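Local coordinates for protein putative sporulation-specific glycosylase YdhD (Bacillus subtilis subsp. subtilis str. 168, PDB 3CZ8) that probably hydrolyses glycosidic bonds of chitin-like or cell-wall polysaccharides during sporulation, this chain being its family 18 glycosyl hydrolase part, at residues Thr116-Gln121 with Thr149-Ala154; Ser190-Val195 with Ile230-Gly235; Glu200-Ile205 with Met292-Glu297. The protein carries 1 engineered substitution. All blocks are in the same frame, centred on the assembly; numbering follows the deposited sequence.

Contact 1 of 3, residues Thr116-Gln121 with Thr149-Ala154; sequences TIDFEQ and TIAVPA
Thr-116 and Thr-149 face each other on neighbouring parallel strands, their hydroxyls meeting with OG1 of Thr-116 2.7 Å from OG1 of Thr-149. The Thr-149 hydroxyl is set between its own backbone N and carbonyl carbon (chi1 72°), which turns it toward its neighbour and lets it also bond to the carbonyl of Val-115; Thr-116 OG1 bonds in addition to Ser-37. Threonine suits this interior position because its hydroxyls satisfy one another inside the barrel while CB and CG2 still fill space. The backbones are laced by two bonds: Ile-117 N to Thr-149 O at 2.9 Å, then Ala-151 N to Ile-117 O at 2.8 Å, the latter almost straight, with an N-H...O angle of 169°. On the other face, CB of Ile-117 lies 4.2 Å from CG1 of Ile-150, and both isoleucines press against Leu-134 of helix 127-143, a greasy seam fitted by branched side chains.

Beyond Ala-151 the strands part, and the close packing gives way to a looser region. The small methyl CB of Ala-151 stands 3.8 Å from OD1 of Asp-118, leaving room for the carboxylate beside it. Here a water replaces direct backbone pairing, donating to Phe-119 O and Ala-151 O, the latter 2.7 Å from the water oxygen. Glu-120, predicted to be the proton donor, and Asp-118 both reach a bound glycerol, Asp-118 only weakly, consistent with a pocket on this side. The crossover of strand 114-118, helix 127-143 and strand 147-153 is the repeating beta-alpha-beta unit of the TIM barrel, and strand 114-118 leads into the acidic mark of family 18: the last Asp and the Glu of its DxxDxDxE signature are kept as Asp-118 and Glu-120, while Thr-116 holds the place of the Asp before them.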
loop_
_atom_site.group_PDB
_atom_site.type_symbol
_atom_site.label_atom_id
_atom_site.label_comp_id
_atom_site.label_asym_id
_atom_site.label_seq_id
_atom_site.Cartn_x
_atom_site.Cartn_y
_atom_site.Cartn_z
ATOM N N THR A 116 5.454 -18.685 7.067
ATOM C CA THR A 116 5.738 -18.543 5.650
ATOM C C THR A 116 7.227 -18.298 5.547
ATOM O O THR A 116 7.732 -17.282 6.023
ATOM C CB THR A 116 4.940 -17.398 5.003
ATOM O OG1 THR A 116 3.544 -17.667 5.155
ATOM C CG2 THR A 116 5.262 -17.281 3.513
ATOM N N ILE A 117 7.944 -19.259 4.979
ATOM C CA ILE A 117 9.364 -19.073 4.744
ATOM C C ILE A 117 9.487 -18.236 3.475
ATOM O O ILE A 117 8.978 -18.612 2.416
ATOM C CB ILE A 117 10.127 -20.425 4.619
ATOM C CG1 ILE A 117 10.137 -21.183 5.959
ATOM C CG2 ILE A 117 11.542 -20.198 4.129
ATOM C CD1 ILE A 117 10.901 -20.468 7.104
ATOM N N ASP A 118 10.121 -17.078 3.607
ATOM C CA ASP A 118 10.382 -16.209 2.471
ATOM C C ASP A 118 11.893 -16.006 2.395
ATOM O O ASP A 118 12.411 -14.937 2.707
ATOM C CB ASP A 118 9.613 -14.886 2.615
ATOM C CG ASP A 118 9.812 -13.940 1.429
ATOM O OD1 ASP A 118 10.130 -14.411 0.320
ATOM O OD2 ASP A 118 9.646 -12.716 1.614
ATOM N N PHE A 119 12.595 -17.065 2.005
ATOM C CA PHE A 119 14.027 -16.969 1.789
ATOM C C PHE A 119 14.262 -16.722 0.311
ATOM O O PHE A 119 13.907 -17.545 -0.536
ATOM C CB PHE A 119 14.793 -18.224 2.257
ATOM C CG PHE A 119 14.807 -18.427 3.757
ATOM C CD1 PHE A 119 14.335 -17.449 4.633
ATOM C CD2 PHE A 119 15.327 -19.606 4.294
ATOM C CE1 PHE A 119 14.356 -17.646 6.011
ATOM C CE2 PHE A 119 15.364 -19.810 5.676
ATOM C CZ PHE A 119 14.877 -18.827 6.535
ATOM N N GLU A 120 14.853 -15.576 0.009
ATOM C CA GLU A 120 15.150 -15.228 -1.367
ATOM C C GLU A 120 16.647 -15.185 -1.606
ATOM O O GLU A 120 17.436 -15.053 -0.656
ATOM C CB GLU A 120 14.479 -13.918 -1.758
ATOM C CG GLU A 120 12.969 -14.048 -1.864
ATOM C CD GLU A 120 12.293 -12.752 -2.243
ATOM O OE1 GLU A 120 12.855 -11.986 -3.058
ATOM O OE2 GLU A 120 11.192 -12.501 -1.720
ATOM N N GLN A 121 17.013 -15.316 -2.882
ATOM C CA GLN A 121 18.404 -15.432 -3.335
ATOM C C GLN A 121 19.121 -16.606 -2.660
ATOM O O GLN A 121 20.274 -16.484 -2.237
ATOM C CB GLN A 121 19.176 -14.111 -3.154
ATOM C CG GLN A 121 18.638 -12.932 -3.980
ATOM C CD GLN A 121 19.166 -11.586 -3.490
ATOM O OE1 GLN A 121 20.354 -11.438 -3.192
ATOM N NE2 GLN A 121 18.280 -10.599 -3.406
ATOM N N THR A 149 4.290 -23.069 5.194
ATOM C CA THR A 149 4.115 -22.522 3.854
ATOM C C THR A 149 5.410 -21.837 3.425
ATOM O O THR A 149 6.247 -21.514 4.261
ATOM C CB THR A 149 2.924 -21.523 3.753
ATOM O OG1 THR A 149 3.257 -20.300 4.419
ATOM C CG2 THR A 149 1.652 -22.098 4.365
ATOM N N ILE A 150 5.570 -21.630 2.121
ATOM C CA ILE A 150 6.797 -21.065 1.575
ATOM C C ILE A 150 6.493 -20.156 0.383
ATOM O O ILE A 150 5.608 -20.448 -0.430
ATOM C CB ILE A 150 7.814 -22.179 1.191
ATOM C CG1 ILE A 150 9.125 -21.577 0.668
ATOM C CG2 ILE A 150 7.197 -23.166 0.184
ATOM C CD1 ILE A 150 10.246 -22.567 0.503
ATOM N N ALA A 151 7.201 -19.031 0.310
ATOM C CA ALA A 151 7.151 -18.168 -0.860
ATOM C C ALA A 151 8.345 -18.523 -1.741
ATOM O O ALA A 151 9.490 -18.454 -1.293
ATOM C CB ALA A 151 7.186 -16.698 -0.446
ATOM N N VAL A 152 8.065 -18.945 -2.975
ATOM C CA VAL A 152 9.107 -19.275 -3.959
ATOM C C VAL A 152 8.945 -18.418 -5.221
ATOM O O VAL A 152 7.832 -17.986 -5.539
ATOM C CB VAL A 152 9.126 -20.804 -4.353
ATOM C CG1 VAL A 152 9.469 -21.687 -3.159
ATOM C CG2 VAL A 152 7.818 -21.239 -4.996
ATOM N N PRO A 153 10.056 -18.148 -5.941
ATOM C CA PRO A 153 9.899 -17.479 -7.234
ATOM C C PRO A 153 9.339 -18.440 -8.280
ATOM O O PRO A 153 9.526 -19.655 -8.168
ATOM C CB PRO A 153 11.333 -17.067 -7.605
ATOM C CG PRO A 153 12.168 -17.329 -6.391
ATOM C CD PRO A 153 11.473 -18.398 -5.626
ATOM N N ALA A 154 8.646 -17.896 -9.274
ATOM C CA ALA A 154 8.076 -18.696 -10.353
ATOM C C ALA A 154 9.167 -19.358 -11.186
ATOM O O ALA A 154 10.145 -18.709 -11.569
ATOM C CB ALA A 154 7.194 -17.840 -11.231
HETATM O O HOH W 1 11.629 -19.207 0.208
#

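Contact 2 of 3, residues Ser190-Val195 with Ile230-Gly235; sequences SEPGPV and IPYQPG
Tyr-232 lays one face of its ring against the backbone of Glu-191, whose CA sits 4.2 Å from the ring centroid and only 5° off the normal, a CH-pi contact; a broad ring suits this place because it can cover a stretch of backbone. The tyrosine's CG lies opposite its backbone N (chi1 171°), and this carries the ring across to the 190-195 loop. At the ring's far end CE1 comes within 3.4 Å of Ser-190 O. The Glu-191 side chain bends at chi2 and brings its carboxylate across the root of the ring, OE1 near CD2 and OE2 3.7 Å from CB of Tyr-232, the two planes 62° apart. Next to the tyrosine, CG of Pro-192 packs 3.8 Å from CG2 of Ile-230, the proline offering a rigid, apolar surface for that methyl.

Farther out, Ser-190 OG bonds to His-187 N, and Glu-191 O accepts from His-186 ND1; Pro-192 and Ile-230 both lean on Glu-279, tying the loop to the five-stranded antiparallel sheet inserted in the barrel between strands 217-220 and 302-310, as in many family 18 chitinases. With an alanine in place of Tyr-232, the Glu-191 backbone would probably lose its aromatic cover and the two loops much of their shared surface. No hydrogen bond joins the segments, so this surface contact depends on shape, dispersion and C-H to ring attraction.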
loop_
_atom_site.group_PDB
_atom_site.type_symbol
_atom_site.label_atom_id
_atom_site.label_comp_id
_atom_site.label_asym_id
_atom_site.label_seq_id
_atom_site.Cartn_x
_atom_site.Cartn_y
_atom_site.Cartn_z
ATOM N N SER A 190 14.887 -4.292 -15.702
ATOM C CA SER A 190 14.793 -4.931 -17.017
ATOM C C SER A 190 14.178 -4.028 -18.097
ATOM O O SER A 190 13.791 -2.889 -17.828
ATOM C CB SER A 190 14.020 -6.251 -16.921
ATOM O OG SER A 190 12.617 -6.044 -16.957
ATOM N N GLU A 191 14.122 -4.561 -19.315
ATOM C CA GLU A 191 13.399 -3.988 -20.449
ATOM C C GLU A 191 11.888 -4.033 -20.159
ATOM O O GLU A 191 11.419 -4.969 -19.497
ATOM C CB GLU A 191 13.740 -4.818 -21.700
ATOM C CG GLU A 191 13.137 -4.377 -23.038
ATOM C CD GLU A 191 14.013 -3.396 -23.799
ATOM O OE1 GLU A 191 15.226 -3.662 -23.955
ATOM O OE2 GLU A 191 13.479 -2.364 -24.260
ATOM N N PRO A 192 11.130 -3.003 -20.603
ATOM C CA PRO A 192 9.664 -2.997 -20.498
ATOM C C PRO A 192 8.942 -4.217 -21.059
ATOM O O PRO A 192 9.313 -4.734 -22.111
ATOM C CB PRO A 192 9.256 -1.732 -21.272
ATOM C CG PRO A 192 10.484 -1.320 -22.034
ATOM C CD PRO A 192 11.617 -1.732 -21.174
ATOM N N GLY A 193 7.914 -4.655 -20.336
ATOM C CA GLY A 193 7.074 -5.783 -20.729
ATOM C C GLY A 193 6.153 -6.196 -19.592
ATOM O O GLY A 193 6.266 -5.663 -18.487
ATOM N N PRO A 194 5.242 -7.156 -19.852
ATOM C CA PRO A 194 4.236 -7.595 -18.879
ATOM C C PRO A 194 4.852 -8.186 -17.620
ATOM O O PRO A 194 5.758 -9.016 -17.705
ATOM C CB PRO A 194 3.444 -8.662 -19.642
ATOM C CG PRO A 194 4.348 -9.100 -20.741
ATOM C CD PRO A 194 5.133 -7.901 -21.120
ATOM N N VAL A 195 4.358 -7.747 -16.467
ATOM C CA VAL A 195 4.869 -8.184 -15.172
ATOM C C VAL A 195 4.578 -9.668 -14.913
ATOM O O VAL A 195 5.419 -10.402 -14.387
ATOM C CB VAL A 195 4.276 -7.315 -14.048
ATOM C CG1 VAL A 195 4.640 -7.866 -12.705
ATOM C CG2 VAL A 195 4.761 -5.871 -14.177
ATOM N N ILE A 230 11.042 4.517 -22.352
ATOM C CA ILE A 230 11.477 3.887 -23.610
ATOM C C ILE A 230 12.470 4.791 -24.366
ATOM O O ILE A 230 12.680 5.938 -23.966
ATOM C CB ILE A 230 10.337 3.249 -24.460
ATOM C CG1 ILE A 230 9.155 4.199 -24.641
ATOM C CG2 ILE A 230 9.913 1.924 -23.840
ATOM C CD1 ILE A 230 8.104 3.667 -25.610
ATOM N N PRO A 231 12.991 4.342 -25.519
ATOM C CA PRO A 231 14.374 3.971 -25.653
ATOM C C PRO A 231 15.049 3.664 -24.303
ATOM O O PRO A 231 15.585 4.553 -23.630
ATOM C CB PRO A 231 14.937 5.151 -26.454
ATOM C CG PRO A 231 13.635 5.560 -27.378
ATOM C CD PRO A 231 12.481 4.632 -26.864
ATOM N N TYR A 232 14.967 2.384 -23.925
ATOM C CA TYR A 232 15.478 1.865 -22.656
ATOM C C TYR A 232 16.994 2.015 -22.528
ATOM O O TYR A 232 17.747 1.706 -23.455
ATOM C CB TYR A 232 15.057 0.398 -22.458
ATOM C CG TYR A 232 15.713 -0.286 -21.270
ATOM C CD1 TYR A 232 15.388 0.081 -19.963
ATOM C CD2 TYR A 232 16.663 -1.293 -21.454
ATOM C CE1 TYR A 232 15.990 -0.536 -18.871
ATOM C CE2 TYR A 232 17.271 -1.916 -20.366
ATOM C CZ TYR A 232 16.928 -1.533 -19.078
ATOM O OH TYR A 232 17.523 -2.141 -17.995
ATOM N N GLN A 233 17.414 2.491 -21.361
ATOM C CA GLN A 233 18.800 2.826 -21.081
ATOM C C GLN A 233 19.353 1.915 -19.971
ATOM O O GLN A 233 18.695 1.745 -18.941
ATOM C CB GLN A 233 18.891 4.312 -20.685
ATOM C CG GLN A 233 20.271 4.821 -20.248
ATOM C CD GLN A 233 21.234 5.055 -21.404
ATOM O OE1 GLN A 233 20.838 5.098 -22.573
ATOM N NE2 GLN A 233 22.513 5.212 -21.076
ATOM N N PRO A 234 20.556 1.346 -20.185
ATOM C CA PRO A 234 21.304 0.615 -19.160
ATOM C C PRO A 234 21.662 1.518 -17.982
ATOM O O PRO A 234 22.039 2.678 -18.176
ATOM C CB PRO A 234 22.583 0.187 -19.888
ATOM C CG PRO A 234 22.265 0.278 -21.327
ATOM C CD PRO A 234 21.270 1.367 -21.476
ATOM N N GLY A 235 21.527 0.990 -16.770
ATOM C CA GLY A 235 21.797 1.766 -15.566
ATOM C C GLY A 235 20.556 2.377 -14.940
ATOM O O GLY A 235 20.494 2.540 -13.718
#

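Contact 3 of 3, residues Glu200-Ile205 with Met292-Glu297; sequences EIRRTI and MQIVRE
Ile-294 packs against Ile-201, Arg-202 and Ile-205, joining helices 285-297 and 198-208, two outer helices of the TIM barrel that run in similar directions, 28° apart, with segment axes 11.2 Å from each other at their closest. Facing them from the barrel wall, Ile-219 of strand 217-220 touches both Ile-205 and Val-295. On this deeper side CG2 of Ile-294 touches CG2 of Ile-201 and CD1 of Ile-205, each at 3.9 Å, branched carbons filling the interhelical space.

Arg-202 can be followed outward. Its CB already meets CD1 of Ile-294, at 4.1 Å. With CG opposite the backbone N (chi1 175°) and the chain bent at chi2 and chi3, it curls over that methyl: CD and NE pass the same CD1, CZ is 3.7 Å from it and NH1 3.6 Å, so that CD1 lies over one guanidinium face, toward the edge of the group. Arginine suits this partly exposed place because its apolar stem covers isoleucine while its charged end turns to Glu-297. There NH1 of Arg-202 forms a salt bridge 3.0 Å long with OE2 of Glu-297, bent to an N-H...O angle of 137°, with the oxygen met on its syn side.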
loop_
_atom_site.group_PDB
_atom_site.type_symbol
_atom_site.label_atom_id
_atom_site.label_comp_id
_atom_site.label_asym_id
_atom_site.label_seq_id
_atom_site.Cartn_x
_atom_site.Cartn_y
_atom_site.Cartn_z
ATOM N N GLU A 200 3.446 -17.141 -19.416
ATOM C CA GLU A 200 4.468 -17.636 -18.501
ATOM C C GLU A 200 3.883 -18.240 -17.216
ATOM O O GLU A 200 4.504 -19.107 -16.598
ATOM C CB GLU A 200 5.493 -16.543 -18.189
ATOM C CG GLU A 200 6.313 -16.067 -19.385
ATOM C CD GLU A 200 7.086 -17.184 -20.085
ATOM O OE1 GLU A 200 7.777 -17.975 -19.401
ATOM O OE2 GLU A 200 7.004 -17.258 -21.330
ATOM N N ILE A 201 2.696 -17.776 -16.826
ATOM C CA ILE A 201 1.952 -18.332 -15.691
ATOM C C ILE A 201 1.509 -19.759 -16.019
ATOM O O ILE A 201 1.640 -20.662 -15.184
ATOM C CB ILE A 201 0.736 -17.427 -15.312
ATOM C CG1 ILE A 201 1.221 -16.110 -14.698
ATOM C CG2 ILE A 201 -0.226 -18.121 -14.337
ATOM C CD1 ILE A 201 0.153 -15.052 -14.649
ATOM N N ARG A 202 1.004 -19.937 -17.241
ATOM C CA ARG A 202 0.646 -21.244 -17.807
ATOM C C ARG A 202 1.805 -22.231 -17.699
ATOM O O ARG A 202 1.644 -23.322 -17.153
ATOM C CB ARG A 202 0.244 -21.077 -19.277
ATOM C CG ARG A 202 -0.047 -22.374 -20.037
ATOM C CD ARG A 202 -1.531 -22.678 -20.073
ATOM N NE ARG A 202 -2.287 -21.593 -20.695
ATOM C CZ ARG A 202 -3.601 -21.425 -20.581
ATOM N NH1 ARG A 202 -4.330 -22.275 -19.860
ATOM N NH2 ARG A 202 -4.186 -20.397 -21.185
ATOM N N ARG A 203 2.968 -21.822 -18.211
ATOM C CA ARG A 203 4.195 -22.617 -18.162
ATOM C C ARG A 203 4.646 -22.933 -16.737
ATOM O O ARG A 203 5.080 -24.051 -16.466
ATOM C CB ARG A 203 5.323 -21.909 -18.913
ATOM C CG ARG A 203 5.272 -22.053 -20.419
ATOM C CD ARG A 203 6.228 -21.072 -21.081
ATOM N NE ARG A 203 6.192 -21.164 -22.540
ATOM C CZ ARG A 203 5.344 -20.498 -23.325
ATOM N NH1 ARG A 203 4.439 -19.677 -22.806
ATOM N NH2 ARG A 203 5.403 -20.659 -24.640
ATOM N N THR A 204 4.540 -21.943 -15.844
ATOM C CA THR A 204 4.885 -22.104 -14.424
ATOM C C THR A 204 4.002 -23.161 -13.768
ATOM O O THR A 204 4.511 -24.060 -13.094
ATOM C CB THR A 204 4.771 -20.762 -13.652
ATOM O OG1 THR A 204 5.644 -19.796 -14.249
ATOM C CG2 THR A 204 5.148 -20.930 -12.181
ATOM N N ILE A 205 2.691 -23.057 -13.994
ATOM C CA ILE A 205 1.718 -24.018 -13.471
ATOM C C ILE A 205 2.010 -25.435 -13.995
ATOM O O ILE A 205 2.093 -26.382 -13.210
ATOM C CB ILE A 205 0.260 -23.583 -13.786
ATOM C CG1 ILE A 205 -0.139 -22.373 -12.927
ATOM C CG2 ILE A 205 -0.730 -24.715 -13.515
ATOM C CD1 ILE A 205 -1.407 -21.674 -13.398
ATOM N N MET A 292 -7.355 -15.768 -11.738
ATOM C CA MET A 292 -8.279 -16.623 -10.986
ATOM C C MET A 292 -8.877 -17.714 -11.889
ATOM O O MET A 292 -9.132 -18.827 -11.436
ATOM C CB MET A 292 -9.372 -15.799 -10.287
ATOM C CG MET A 292 -10.346 -16.613 -9.413
ATOM S SD MET A 292 -9.587 -17.773 -8.242
ATOM C CE MET A 292 -9.755 -16.906 -6.698
ATOM N N GLN A 293 -9.058 -17.387 -13.166
ATOM C CA GLN A 293 -9.545 -18.324 -14.172
ATOM C C GLN A 293 -8.588 -19.493 -14.420
ATOM O O GLN A 293 -9.032 -20.636 -14.491
ATOM C CB GLN A 293 -9.842 -17.596 -15.483
ATOM C CG GLN A 293 -11.210 -16.933 -15.537
ATOM C CD GLN A 293 -11.415 -16.126 -16.811
ATOM O OE1 GLN A 293 -11.059 -16.570 -17.908
ATOM N NE2 GLN A 293 -11.987 -14.933 -16.670
ATOM N N ILE A 294 -7.288 -19.209 -14.534
ATOM C CA ILE A 294 -6.283 -20.263 -14.738
ATOM C C ILE A 294 -6.016 -21.074 -13.462
ATOM O O ILE A 294 -5.566 -22.221 -13.525
ATOM C CB ILE A 294 -4.970 -19.723 -15.380
ATOM C CG1 ILE A 294 -4.246 -20.846 -16.130
ATOM C CG2 ILE A 294 -4.069 -19.034 -14.351
ATOM C CD1 ILE A 294 -3.168 -20.388 -17.074
ATOM N N VAL A 295 -6.312 -20.473 -12.312
ATOM C CA VAL A 295 -6.266 -21.170 -11.035
ATOM C C VAL A 295 -7.409 -22.187 -10.987
ATOM O O VAL A 295 -7.209 -23.335 -10.573
ATOM C CB VAL A 295 -6.292 -20.169 -9.845
ATOM C CG1 VAL A 295 -6.828 -20.802 -8.556
ATOM C CG2 VAL A 295 -4.892 -19.596 -9.617
ATOM N N ARG A 296 -8.581 -21.766 -11.462
ATOM C CA ARG A 296 -9.767 -22.619 -11.511
ATOM C C ARG A 296 -9.654 -23.709 -12.575
ATOM O O ARG A 296 -10.080 -24.839 -12.344
ATOM C CB ARG A 296 -11.026 -21.780 -11.738
ATOM C CG ARG A 296 -11.451 -20.968 -10.525
ATOM C CD ARG A 296 -12.600 -20.030 -10.856
ATOM N NE ARG A 296 -13.894 -20.704 -10.789
ATOM C CZ ARG A 296 -15.064 -20.120 -11.031
ATOM N NH1 ARG A 296 -15.122 -18.836 -11.368
ATOM N NH2 ARG A 296 -16.183 -20.826 -10.939
ATOM N N GLU A 297 -9.076 -23.354 -13.725
ATOM C CA GLU A 297 -8.805 -24.281 -14.830
ATOM C C GLU A 297 -7.929 -25.468 -14.401
ATOM O O GLU A 297 -8.173 -26.604 -14.805
ATOM C CB GLU A 297 -8.143 -23.534 -15.998
ATOM C CG GLU A 297 -7.900 -24.377 -17.258
ATOM C CD GLU A 297 -6.965 -23.718 -18.275
ATOM O OE1 GLU A 297 -6.348 -24.458 -19.073
ATOM O OE2 GLU A 297 -6.847 -22.474 -18.291
#

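In the fold
Contact 1 lies deepest, its centre about 7 Å from the centre of the chain, and holds the predicted proton donor Glu-120 and the acidic side chains near the bound glycerol. Contact 3, on the barrel's outer helical layer, is centred about 19 Å from contact 1 yet touches it directly: Ala-154 CB packs 3.8 Å from Thr-204 CG2. Contact 2 stands apart at the periphery, centres about 26 Å from contact 1 and 25 Å from contact 3, with nearest atoms about 8 and 7 Å away. Its segments alternate along the chain with those of contact 3, and the antiparallel sheet is inserted between the two helices that contact 3 brings together.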